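Local coordinates for protein cystathionine gamma-synthase (Xanthomonas oryzae pv. oryzae KACC 10331, PDB 6LGO) that probably catalyses pyridoxal-phosphate-dependent synthesis, and perhaps cleavage, of cystathionine, as a member of the trans-sulfuration enzyme family, at residues T181-T186 with F198-V203; H205-Y210 with G219-A224; A346-M351 with D368-L373. The protein carries 1 engineered substitution. One frame throughout, in Å; residues are numbered along the deposited sequence.

In the fold
Contacts 1 and 2 are buried and lie in the seven-stranded sheet of the cofactor-binding part of the chain. They share strand 202-206, which pairs in parallel with 180-184 in contact 1 and antiparallel with 220-224 in contact 2. Their centres are about 12 Å apart, and T186 OG1 and V203 O bond to backbone nitrogens of contact 2. Contact 3 belongs to a separate five-stranded sheet, its centre about 23 Å from that of contact 2, and is also mostly buried, though D368 is exposed. The chemistry follows place: the EBO adduct has its pyridine nitrogen near contact 1, its phosphonate held by hydroxyls of contact 2, and a carboxylate gripped by an arginine of contact 3.

Contact 1. Residues T181-T186 with F198-V203; sequences TVVDNT and FGADLV. With EBO ((2~{S})-2-azanyl-4-[(3~{S})-3-[(~{E})-[2-methyl-3-oxidanyl-5-(phosphonomethyl)pyridin-4-yl]methylideneamino]-4-oxidanyl-4-oxidanylidene-butyl]sulfanyl-butanoic acid), chain E.
T181 and D201 join the start of a parallel strand pair through a side chain as well as through backbone. The amide N of T181 donates to D201 OD2 at 2.9 Å, nearly straight (164°), meeting the anti lone pair of that oxygen, the one turned away from OD1. D201 has its CG beside its own backbone N (chi1 -58°), which swings the carboxylate back along the strand edge to T181; OD1 has a long, weak ion pair with R225. T181 O accepts two weak hydrogen bonds, from D201 N and L202 N, each at 3.2 Å; D201 N also makes a weak hydrogen bond to T181 OG1 at 3.3 Å. Farther along, V183 N donates to L202 O at 2.9 Å, and V182 CA adds a C-H...O contact to that oxygen. Apolar contacts form on both faces: V182 CG2 rests 3.6 Å from L202 CB on one, while V183 CG2 meets A200 CB on the other. V203 CG2 presses against V183 O at 3.2 Å. Past the strand, D184 OD1 accepts from T186 N, closing an Asx turn that should limit rotation of the carboxylate; T186 OG1 also approaches OD1, very closely as modelled. D184 OD2 stands 2.7 Å from the pyridine N of EBO, as does the equivalent aspartate in fold type I pyridoxal-phosphate enzymes. Strand 180-184 lies between strands 202-206 and 151-155; L151 and L153 touch V182, and helix 167-176 packs against T181, V183 and A200.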
loop_
_atom_site.group_PDB
_atom_site.type_symbol
_atom_site.label_atom_id
_atom_site.label_comp_id
_atom_site.label_asym_id
_atom_site.label_seq_id
_atom_site.Cartn_x
_atom_site.Cartn_y
_atom_site.Cartn_z
ATOM N N THR A 181 -6.061 36.814 -3.848
ATOM C CA THR A 181 -5.766 36.066 -5.088
ATOM C C THR A 181 -5.405 34.616 -4.772
ATOM O O THR A 181 -4.647 34.383 -3.831
ATOM C CB THR A 181 -4.623 36.665 -5.913
ATOM O OG1 THR A 181 -3.572 36.986 -5.018
ATOM C CG2 THR A 181 -5.059 37.893 -6.658
ATOM N N VAL A 182 -5.921 33.714 -5.605
ATOM C CA VAL A 182 -5.544 32.294 -5.578
ATOM C C VAL A 182 -5.202 31.876 -6.993
ATOM O O VAL A 182 -6.011 32.159 -7.929
ATOM C CB VAL A 182 -6.646 31.423 -4.985
ATOM C CG1 VAL A 182 -7.945 31.475 -5.771
ATOM C CG2 VAL A 182 -6.143 29.986 -4.900
ATOM N N VAL A 183 -4.080 31.168 -7.137
ATOM C CA VAL A 183 -3.613 30.738 -8.480
ATOM C C VAL A 183 -3.603 29.199 -8.490
ATOM O O VAL A 183 -2.890 28.527 -7.687
ATOM C CB VAL A 183 -2.214 31.280 -8.822
ATOM C CG1 VAL A 183 -1.834 30.899 -10.228
ATOM C CG2 VAL A 183 -2.077 32.778 -8.661
ATOM N N ASP A 184 -4.302 28.648 -9.455
ATOM C CA ASP A 184 -4.215 27.214 -9.770
ATOM C C ASP A 184 -2.973 27.039 -10.645
ATOM O O ASP A 184 -2.989 27.355 -11.813
ATOM C CB ASP A 184 -5.516 26.756 -10.412
ATOM C CG ASP A 184 -5.597 25.280 -10.704
ATOM O OD1 ASP A 184 -4.507 24.669 -10.730
ATOM O OD2 ASP A 184 -6.759 24.791 -10.967
ATOM N N ASN A 185 -1.960 26.429 -10.053
ATOM C CA ASN A 185 -0.618 26.252 -10.627
ATOM C C ASN A 185 -0.453 24.793 -11.077
ATOM O O ASN A 185 0.694 24.343 -11.159
ATOM C CB ASN A 185 0.432 26.682 -9.617
ATOM C CG ASN A 185 1.806 26.884 -10.228
ATOM O OD1 ASN A 185 2.786 26.803 -9.478
ATOM N ND2 ASN A 185 1.880 27.195 -11.508
ATOM N N THR A 186 -1.534 24.076 -11.387
ATOM C CA THR A 186 -1.458 22.630 -11.712
ATOM C C THR A 186 -0.565 22.424 -12.964
ATOM O O THR A 186 0.197 21.454 -12.995
ATOM C CB THR A 186 -2.875 22.119 -11.927
ATOM O OG1 THR A 186 -3.641 22.302 -10.734
ATOM C CG2 THR A 186 -2.922 20.685 -12.404
ATOM N N PHE A 198 5.113 36.582 -6.745
ATOM C CA PHE A 198 4.483 37.777 -7.338
ATOM C C PHE A 198 3.467 38.318 -6.347
ATOM O O PHE A 198 2.744 39.227 -6.719
ATOM C CB PHE A 198 3.861 37.464 -8.709
ATOM C CG PHE A 198 4.858 37.016 -9.745
ATOM C CD1 PHE A 198 5.794 37.887 -10.237
ATOM C CD2 PHE A 198 4.973 35.698 -10.103
ATOM C CE1 PHE A 198 6.800 37.479 -11.098
ATOM C CE2 PHE A 198 5.977 35.275 -10.954
ATOM C CZ PHE A 198 6.883 36.172 -11.468
ATOM N N GLY A 199 3.414 37.834 -5.097
ATOM C CA GLY A 199 2.468 38.416 -4.120
ATOM C C GLY A 199 1.093 37.743 -4.016
ATOM O O GLY A 199 0.278 38.181 -3.161
ATOM N N ALA A 200 0.809 36.641 -4.716
ATOM C CA ALA A 200 -0.480 35.908 -4.570
ATOM C C ALA A 200 -0.683 35.455 -3.112
ATOM O O ALA A 200 0.288 35.166 -2.455
ATOM C CB ALA A 200 -0.436 34.693 -5.474
ATOM N N ASP A 201 -1.905 35.370 -2.607
ATOM C CA ASP A 201 -2.148 34.932 -1.199
ATOM C C ASP A 201 -2.147 33.392 -1.109
ATOM O O ASP A 201 -1.753 32.895 -0.087
ATOM C CB ASP A 201 -3.488 35.476 -0.705
ATOM C CG ASP A 201 -3.547 37.002 -0.785
ATOM O OD1 ASP A 201 -2.922 37.647 0.044
ATOM O OD2 ASP A 201 -4.131 37.534 -1.760
ATOM N N LEU A 202 -2.555 32.682 -2.165
ATOM C CA LEU A 202 -2.750 31.219 -2.203
ATOM C C LEU A 202 -2.349 30.630 -3.557
ATOM O O LEU A 202 -2.630 31.231 -4.646
ATOM C CB LEU A 202 -4.216 30.891 -1.978
ATOM C CG LEU A 202 -4.834 31.344 -0.670
ATOM C CD1 LEU A 202 -6.323 31.473 -0.819
ATOM C CD2 LEU A 202 -4.542 30.368 0.430
ATOM N N VAL A 203 -1.772 29.448 -3.496
ATOM C CA VAL A 203 -1.549 28.676 -4.716
ATOM C C VAL A 203 -2.056 27.262 -4.425
ATOM O O VAL A 203 -1.935 26.763 -3.249
ATOM C CB VAL A 203 -0.083 28.723 -5.175
ATOM C CG1 VAL A 203 0.863 28.116 -4.148
ATOM C CG2 VAL A 203 0.081 27.975 -6.504
HETATM O O6 EBO E . -8.018 18.404 -17.438
HETATM C C15 EBO E . -7.909 17.248 -16.895
HETATM O O5 EBO E . -7.582 16.213 -17.487
HETATM C C8 EBO E . -8.189 16.963 -15.471
HETATM C C9 EBO E . -9.336 15.908 -15.163
HETATM C C10 EBO E . -10.446 15.747 -16.262
HETATM S S EBO E . -11.474 14.574 -15.566
HETATM C C11 EBO E . -12.921 15.151 -16.311
HETATM C C12 EBO E . -13.938 14.069 -16.258
HETATM C C13 EBO E . -14.621 13.731 -14.962
HETATM C C14 EBO E . -15.298 14.870 -14.273
HETATM O O4 EBO E . -14.631 15.645 -13.598
HETATM O O3 EBO E . -16.507 15.047 -14.276
HETATM N N2 EBO E . -15.523 12.695 -15.447
HETATM N N1 EBO E . -8.105 18.265 -14.741
HETATM C C7 EBO E . -8.135 18.406 -13.499
HETATM C C3 EBO E . -7.866 19.670 -12.818
HETATM C C2 EBO E . -7.219 20.716 -13.537
HETATM O O7 EBO E . -6.877 20.617 -14.869
HETATM C C4 EBO E . -8.190 19.823 -11.368
HETATM C C6 EBO E . -8.700 18.814 -10.310
HETATM P P EBO E . -8.442 17.024 -9.753
HETATM O O2 EBO E . -7.409 16.284 -8.976
HETATM O O1 EBO E . -9.615 16.822 -8.706
HETATM O O EBO E . -8.906 15.965 -10.814
HETATM C C5 EBO E . -7.897 21.215 -10.979
HETATM N N EBO E . -7.287 22.244 -11.627
HETATM C C1 EBO E . -6.978 22.005 -12.893
HETATM C C EBO E . -6.270 22.950 -13.779
#

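Contact 2. Residues H205-Y210 with G219-A224; sequences HSTTKY and GGAVVA. With EBO ((2~{S})-2-azanyl-4-[(3~{S})-3-[(~{E})-[2-methyl-3-oxidanyl-5-(phosphonomethyl)pyridin-4-yl]methylideneamino]-4-oxidanyl-4-oxidanylidene-butyl]sulfanyl-butanoic acid), chain E.
H205 and A221 form a hydrogen-bonded antiparallel pair, with H205 N 2.8 Å from A221 O and A221 N 2.9 Å from H205 O, the two chains running 162° apart. S206 and G220 follow as a non-hydrogen-bonded pair. This is where strand 220-224, antiparallel to both its neighbours, enters the large sheet of the fold type I pyridoxal-phosphate enzymes, and where strand 202-206 ends at the cofactor phosphate site. Beyond the pair, the carbonyl O of G219 takes two weak bonds, from T207 N and T208 N, which close the turn against the incoming strand.

Two hydroxyls of 205-210 bind one phosphonate oxygen of EBO. S206, its OG anti to the backbone N (chi1 174°), donates to O2 at 2.8 Å, and T208 OG1 donates to the same oxygen at 2.9 Å. T208 OG1 accepts in turn from G219 N at 3.0 Å; the backbone of 219-224 thus probably positions this hydroxyl. T207 faces G219 instead: its OG1 sits between N and the carbonyl carbon (chi1 64°) and lies against G219 C at only 3.0 Å, a tight approach without a bond, while its CG2 reaches A221 CB at 3.9 Å. H205 projects on the same face as A221, and its NE2 is hydrogen-bonded to E76.

K209, next after T208, is predicted to carry the cofactor as an aldimine. In this adduct the aldimine is made with the amino acid instead, and K209 NZ is hydrogen-bonded to S337 OG and to Y57 OH of the second subunit, lying 3.5 Å from EBO C8.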
loop_
_atom_site.group_PDB
_atom_site.type_symbol
_atom_site.label_atom_id
_atom_site.label_comp_id
_atom_site.label_asym_id
_atom_site.label_seq_id
_atom_site.Cartn_x
_atom_site.Cartn_y
_atom_site.Cartn_z
ATOM N N HIS A 205 -2.972 23.147 -6.231
ATOM C CA HIS A 205 -2.642 22.171 -7.281
ATOM C C HIS A 205 -3.612 21.015 -7.207
ATOM O O HIS A 205 -4.064 20.691 -6.107
ATOM C CB HIS A 205 -1.267 21.588 -7.048
ATOM C CG HIS A 205 -0.166 22.569 -7.106
ATOM N ND1 HIS A 205 0.553 22.775 -8.277
ATOM C CD2 HIS A 205 0.428 23.285 -6.130
ATOM C CE1 HIS A 205 1.512 23.669 -7.977
ATOM N NE2 HIS A 205 1.382 24.066 -6.691
ATOM N N SER A 206 -3.883 20.425 -8.366
ATOM C CA SER A 206 -4.201 18.995 -8.500
ATOM C C SER A 206 -2.867 18.262 -8.424
ATOM O O SER A 206 -2.106 18.345 -9.390
ATOM C CB SER A 206 -4.879 18.717 -9.758
ATOM O OG SER A 206 -5.018 17.329 -9.856
ATOM N N THR A 207 -2.579 17.611 -7.298
ATOM C CA THR A 207 -1.352 16.810 -7.117
ATOM C C THR A 207 -1.453 15.581 -7.999
ATOM O O THR A 207 -0.417 14.990 -8.263
ATOM C CB THR A 207 -1.099 16.452 -5.670
ATOM O OG1 THR A 207 -2.143 15.619 -5.158
ATOM C CG2 THR A 207 -0.970 17.740 -4.899
ATOM N N THR A 208 -2.664 15.289 -8.487
ATOM C CA THR A 208 -2.922 14.219 -9.464
ATOM C C THR A 208 -1.962 14.387 -10.645
ATOM O O THR A 208 -1.681 13.359 -11.348
ATOM C CB THR A 208 -4.367 14.265 -9.941
ATOM O OG1 THR A 208 -5.247 14.416 -8.806
ATOM C CG2 THR A 208 -4.687 13.078 -10.791
ATOM N N LYS A 209 -1.603 15.618 -10.996
ATOM C CA LYS A 209 -0.883 15.844 -12.270
ATOM C C LYS A 209 0.623 15.668 -12.066
ATOM O O LYS A 209 1.001 14.582 -11.724
ATOM C CB LYS A 209 -1.353 17.118 -12.957
ATOM C CG LYS A 209 -2.854 17.291 -12.958
ATOM C CD LYS A 209 -3.718 16.047 -13.314
ATOM C CE LYS A 209 -5.179 16.487 -13.366
ATOM N NZ LYS A 209 -6.029 15.294 -13.271
ATOM N N TYR A 210 1.441 16.641 -12.411
ATOM C CA TYR A 210 2.914 16.542 -12.391
ATOM C C TYR A 210 3.491 16.216 -11.013
ATOM O O TYR A 210 4.517 15.560 -10.903
ATOM C CB TYR A 210 3.477 17.881 -12.829
ATOM C CG TYR A 210 3.316 18.112 -14.309
ATOM C CD1 TYR A 210 4.074 17.383 -15.225
ATOM C CD2 TYR A 210 2.354 18.986 -14.805
ATOM C CE1 TYR A 210 3.939 17.557 -16.597
ATOM C CE2 TYR A 210 2.173 19.147 -16.181
ATOM C CZ TYR A 210 2.972 18.442 -17.076
ATOM O OH TYR A 210 2.817 18.645 -18.431
ATOM N N GLY A 219 -5.398 13.761 -5.833
ATOM C CA GLY A 219 -5.137 14.613 -4.686
ATOM C C GLY A 219 -5.093 16.083 -5.042
ATOM O O GLY A 219 -4.932 16.460 -6.247
ATOM N N GLY A 220 -5.181 16.914 -4.002
ATOM C CA GLY A 220 -4.969 18.361 -4.132
ATOM C C GLY A 220 -4.026 18.907 -3.079
ATOM O O GLY A 220 -3.776 18.217 -2.056
ATOM N N ALA A 221 -3.632 20.174 -3.257
ATOM C CA ALA A 221 -2.855 20.919 -2.256
ATOM C C ALA A 221 -3.222 22.393 -2.318
ATOM O O ALA A 221 -3.419 22.897 -3.448
ATOM C CB ALA A 221 -1.335 20.719 -2.453
ATOM N N VAL A 222 -3.146 23.046 -1.162
ATOM C CA VAL A 222 -3.300 24.481 -1.022
ATOM C C VAL A 222 -2.167 24.968 -0.142
ATOM O O VAL A 222 -2.031 24.467 0.949
ATOM C CB VAL A 222 -4.636 24.892 -0.426
ATOM C CG1 VAL A 222 -4.768 26.412 -0.511
ATOM C CG2 VAL A 222 -5.763 24.243 -1.182
ATOM N N VAL A 223 -1.461 25.990 -0.613
ATOM C CA VAL A 223 -0.346 26.629 0.106
ATOM C C VAL A 223 -0.711 28.076 0.246
ATOM O O VAL A 223 -0.895 28.740 -0.798
ATOM C CB VAL A 223 0.963 26.480 -0.684
ATOM C CG1 VAL A 223 2.058 27.304 -0.010
ATOM C CG2 VAL A 223 1.382 25.012 -0.787
ATOM N N ALA A 224 -0.729 28.581 1.442
ATOM C CA ALA A 224 -0.958 30.026 1.722
ATOM C C ALA A 224 0.359 30.730 1.944
ATOM O O ALA A 224 1.164 30.197 2.677
ATOM C CB ALA A 224 -1.803 30.148 2.952
HETATM O O6 EBO E . -8.018 18.404 -17.438
HETATM C C15 EBO E . -7.909 17.248 -16.895
HETATM O O5 EBO E . -7.582 16.213 -17.487
HETATM C C8 EBO E . -8.189 16.963 -15.471
HETATM C C9 EBO E . -9.336 15.908 -15.163
HETATM C C10 EBO E . -10.446 15.747 -16.262
HETATM S S EBO E . -11.474 14.574 -15.566
HETATM C C11 EBO E . -12.921 15.151 -16.311
HETATM C C12 EBO E . -13.938 14.069 -16.258
HETATM C C13 EBO E . -14.621 13.731 -14.962
HETATM C C14 EBO E . -15.298 14.870 -14.273
HETATM O O4 EBO E . -14.631 15.645 -13.598
HETATM O O3 EBO E . -16.507 15.047 -14.276
HETATM N N2 EBO E . -15.523 12.695 -15.447
HETATM N N1 EBO E . -8.105 18.265 -14.741
HETATM C C7 EBO E . -8.135 18.406 -13.499
HETATM C C3 EBO E . -7.866 19.670 -12.818
HETATM C C2 EBO E . -7.219 20.716 -13.537
HETATM O O7 EBO E . -6.877 20.617 -14.869
HETATM C C4 EBO E . -8.190 19.823 -11.368
HETATM C C6 EBO E . -8.700 18.814 -10.310
HETATM P P EBO E . -8.442 17.024 -9.753
HETATM O O2 EBO E . -7.409 16.284 -8.976
HETATM O O1 EBO E . -9.615 16.822 -8.706
HETATM O O EBO E . -8.906 15.965 -10.814
HETATM C C5 EBO E . -7.897 21.215 -10.979
HETATM N N EBO E . -7.287 22.244 -11.627
HETATM C C1 EBO E . -6.978 22.005 -12.893
HETATM C C EBO E . -6.270 22.950 -13.779
#

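Contact 3. Residues A346-M351 with D368-L373. With EBO ((2~{S})-2-azanyl-4-[(3~{S})-3-[(~{E})-[2-methyl-3-oxidanyl-5-(phosphonomethyl)pyridin-4-yl]methylideneamino]-4-oxidanyl-4-oxidanylidene-butyl]sulfanyl-butanoic acid), chain E.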
loop_
_atom_site.group_PDB
_atom_site.type_symbol
_atom_site.label_atom_id
_atom_site.label_comp_id
_atom_site.label_asym_id
_atom_site.label_seq_id
_atom_site.Cartn_x
_atom_site.Cartn_y
_atom_site.Cartn_z
ATOM N N ALA A 346 -6.334 13.998 -25.077
ATOM C CA ALA A 346 -7.760 14.210 -24.769
ATOM C C ALA A 346 -8.425 15.101 -25.820
ATOM O O ALA A 346 -7.721 15.846 -26.567
ATOM C CB ALA A 346 -7.869 14.752 -23.389
ATOM N N HIS A 347 -9.739 14.979 -25.903
ATOM C CA HIS A 347 -10.653 15.810 -26.739
ATOM C C HIS A 347 -11.521 16.616 -25.777
ATOM O O HIS A 347 -12.419 16.044 -25.145
ATOM C CB HIS A 347 -11.437 14.921 -27.704
ATOM C CG HIS A 347 -12.477 15.664 -28.476
ATOM N ND1 HIS A 347 -13.838 15.506 -28.197
ATOM C CD2 HIS A 347 -12.377 16.516 -29.529
ATOM C CE1 HIS A 347 -14.544 16.236 -29.061
ATOM N NE2 HIS A 347 -13.665 16.881 -29.875
ATOM N N PRO A 348 -11.114 17.864 -25.433
ATOM C CA PRO A 348 -11.742 18.582 -24.318
ATOM C C PRO A 348 -13.267 18.709 -24.414
ATOM O O PRO A 348 -13.926 18.594 -23.330
ATOM C CB PRO A 348 -11.010 19.942 -24.280
ATOM C CG PRO A 348 -9.612 19.596 -24.824
ATOM C CD PRO A 348 -9.855 18.529 -25.890
ATOM N N ALA A 349 -13.825 18.834 -25.628
ATOM C CA ALA A 349 -15.293 19.051 -25.828
ATOM C C ALA A 349 -16.145 17.898 -25.210
ATOM O O ALA A 349 -17.198 18.153 -24.553
ATOM C CB ALA A 349 -15.560 19.272 -27.313
ATOM N N SER A 350 -15.701 16.656 -25.412
ATOM C CA SER A 350 -16.360 15.384 -24.995
ATOM C C SER A 350 -15.700 14.792 -23.723
ATOM O O SER A 350 -16.210 13.814 -23.193
ATOM C CB SER A 350 -16.311 14.388 -26.148
ATOM O OG SER A 350 -14.991 13.914 -26.383
ATOM N N MET A 351 -14.580 15.343 -23.225
ATOM C CA MET A 351 -13.826 14.714 -22.109
ATOM C C MET A 351 -13.643 15.746 -20.965
ATOM O O MET A 351 -14.594 15.943 -20.108
ATOM C CB MET A 351 -12.483 14.158 -22.663
ATOM C CG MET A 351 -12.645 12.936 -23.566
ATOM S SD MET A 351 -11.195 12.312 -24.463
ATOM C CE MET A 351 -10.293 11.593 -23.092
ATOM N N ASP A 368 -14.883 22.149 -31.106
ATOM C CA ASP A 368 -15.194 20.702 -31.241
ATOM C C ASP A 368 -14.005 19.928 -31.853
ATOM O O ASP A 368 -13.965 18.668 -31.688
ATOM C CB ASP A 368 -16.542 20.545 -31.963
ATOM C CG ASP A 368 -17.752 20.846 -31.053
ATOM O OD1 ASP A 368 -17.568 21.267 -29.877
ATOM O OD2 ASP A 368 -18.885 20.604 -31.514
ATOM N N GLY A 369 -13.063 20.607 -32.492
ATOM C CA GLY A 369 -11.895 20.005 -33.163
ATOM C C GLY A 369 -10.658 19.978 -32.248
ATOM O O GLY A 369 -9.664 19.364 -32.613
ATOM N N LEU A 370 -10.711 20.553 -31.056
ATOM C CA LEU A 370 -9.453 20.746 -30.265
ATOM C C LEU A 370 -9.022 19.402 -29.658
ATOM O O LEU A 370 -9.868 18.715 -29.067
ATOM C CB LEU A 370 -9.651 21.818 -29.194
ATOM C CG LEU A 370 -8.365 22.221 -28.473
ATOM C CD1 LEU A 370 -7.434 23.038 -29.365
ATOM C CD2 LEU A 370 -8.656 22.955 -27.170
ATOM N N LEU A 371 -7.749 19.052 -29.881
ATOM C CA LEU A 371 -7.017 17.975 -29.161
ATOM C C LEU A 371 -5.967 18.583 -28.228
ATOM O O LEU A 371 -5.328 19.584 -28.610
ATOM C CB LEU A 371 -6.437 17.005 -30.195
ATOM C CG LEU A 371 -7.528 16.278 -30.996
ATOM C CD1 LEU A 371 -6.889 15.566 -32.171
ATOM C CD2 LEU A 371 -8.378 15.332 -30.098
ATOM N N ARG A 372 -5.839 17.989 -27.039
ATOM C CA ARG A 372 -4.837 18.334 -26.011
ATOM C C ARG A 372 -3.872 17.183 -25.792
ATOM O O ARG A 372 -4.322 16.049 -25.627
ATOM C CB ARG A 372 -5.528 18.693 -24.705
ATOM C CG ARG A 372 -4.621 19.298 -23.664
ATOM C CD ARG A 372 -5.380 19.405 -22.358
ATOM N NE ARG A 372 -5.504 18.100 -21.705
ATOM C CZ ARG A 372 -6.146 17.850 -20.559
ATOM N NH1 ARG A 372 -6.776 18.835 -19.931
ATOM N NH2 ARG A 372 -6.155 16.590 -20.088
ATOM N N LEU A 373 -2.571 17.492 -25.806
ATOM C CA LEU A 373 -1.527 16.495 -25.535
ATOM C C LEU A 373 -0.960 16.757 -24.162
ATOM O O LEU A 373 -0.701 17.952 -23.857
ATOM C CB LEU A 373 -0.410 16.671 -26.539
ATOM C CG LEU A 373 -0.748 16.402 -27.987
ATOM C CD1 LEU A 373 0.515 16.591 -28.858
ATOM C CD2 LEU A 373 -1.310 14.985 -28.108
HETATM O O6 EBO E . -8.018 18.404 -17.438
HETATM C C15 EBO E . -7.909 17.248 -16.895
HETATM O O5 EBO E . -7.582 16.213 -17.487
HETATM C C8 EBO E . -8.189 16.963 -15.471
HETATM C C9 EBO E . -9.336 15.908 -15.163
HETATM C C10 EBO E . -10.446 15.747 -16.262
HETATM S S EBO E . -11.474 14.574 -15.566
HETATM C C11 EBO E . -12.921 15.151 -16.311
HETATM C C12 EBO E . -13.938 14.069 -16.258
HETATM C C13 EBO E . -14.621 13.731 -14.962
HETATM C C14 EBO E . -15.298 14.870 -14.273
HETATM O O4 EBO E . -14.631 15.645 -13.598
HETATM O O3 EBO E . -16.507 15.047 -14.276
HETATM N N2 EBO E . -15.523 12.695 -15.447
HETATM N N1 EBO E . -8.105 18.265 -14.741
HETATM C C7 EBO E . -8.135 18.406 -13.499
HETATM C C3 EBO E . -7.866 19.670 -12.818
HETATM C C2 EBO E . -7.219 20.716 -13.537
HETATM O O7 EBO E . -6.877 20.617 -14.869
HETATM C C4 EBO E . -8.190 19.823 -11.368
HETATM C C6 EBO E . -8.700 18.814 -10.310
HETATM P P EBO E . -8.442 17.024 -9.753
HETATM O O2 EBO E . -7.409 16.284 -8.976
HETATM O O1 EBO E . -9.615 16.822 -8.706
HETATM O O EBO E . -8.906 15.965 -10.814
HETATM C C5 EBO E . -7.897 21.215 -10.979
HETATM N N EBO E . -7.287 22.244 -11.627
HETATM C C1 EBO E . -6.978 22.005 -12.893
HETATM C C EBO E . -6.270 22.950 -13.779
HETATM O O HOH W 1 -12.305 19.583 -28.187
#
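A346 and R372 pair as antiparallel strands, the two segments running 153° apart: A346 N lies 2.9 Å from R372 O, and R372 N lies 2.9 Å from A346 O, both bonds close to straight. Strand 344-346 ends here, between the central strand 371-374 and the outermost strand 333-334, and the chain then folds into a turn over the residues before strand 371-374.

H347 ties that turn down. Its CG is anti to the backbone N (chi1 174°), which carries the imidazole across to the other segment, where NE2 donates to D368 O at 2.6 Å. The acceptor is in the ring plane, although the donor stands well out of the carbonyl plane. ND1 is bonded to S350 OG at 2.7 Å, so both ring nitrogens have partners, which should limit rotation of the ring. L371 CD2 touches H347 CB, and F49 of the second subunit meets the ring edge-to-face. Over one face of the imidazole a water bridges the segments, accepting from A349 N and donating to L370 O.

P348 packs against both L370 and R372. Its CD approaches L370 O at 3.2 Å, and its CG rests 4.2 Å from R372 CB, backing the root of the arginine side chain. Farther out the chain bends at chi3 (76°), NH2 passes near A346 CB, and the guanidinium meets a carboxylate of EBO with two nearly straight bonds, NH1 to O6 at 2.8 Å and NH2 to O5 at 3.0 Å. O6 lies in the guanidinium plane. This carboxylate is attached to C8, the alpha carbon of the aldimine, so the two-pronged grip probably balances its negative charge and limits rotation about the C8-N1 bond, orienting the C8 substituents relative to the pyridine ring, as the corresponding arginine does in related fold type I enzymes.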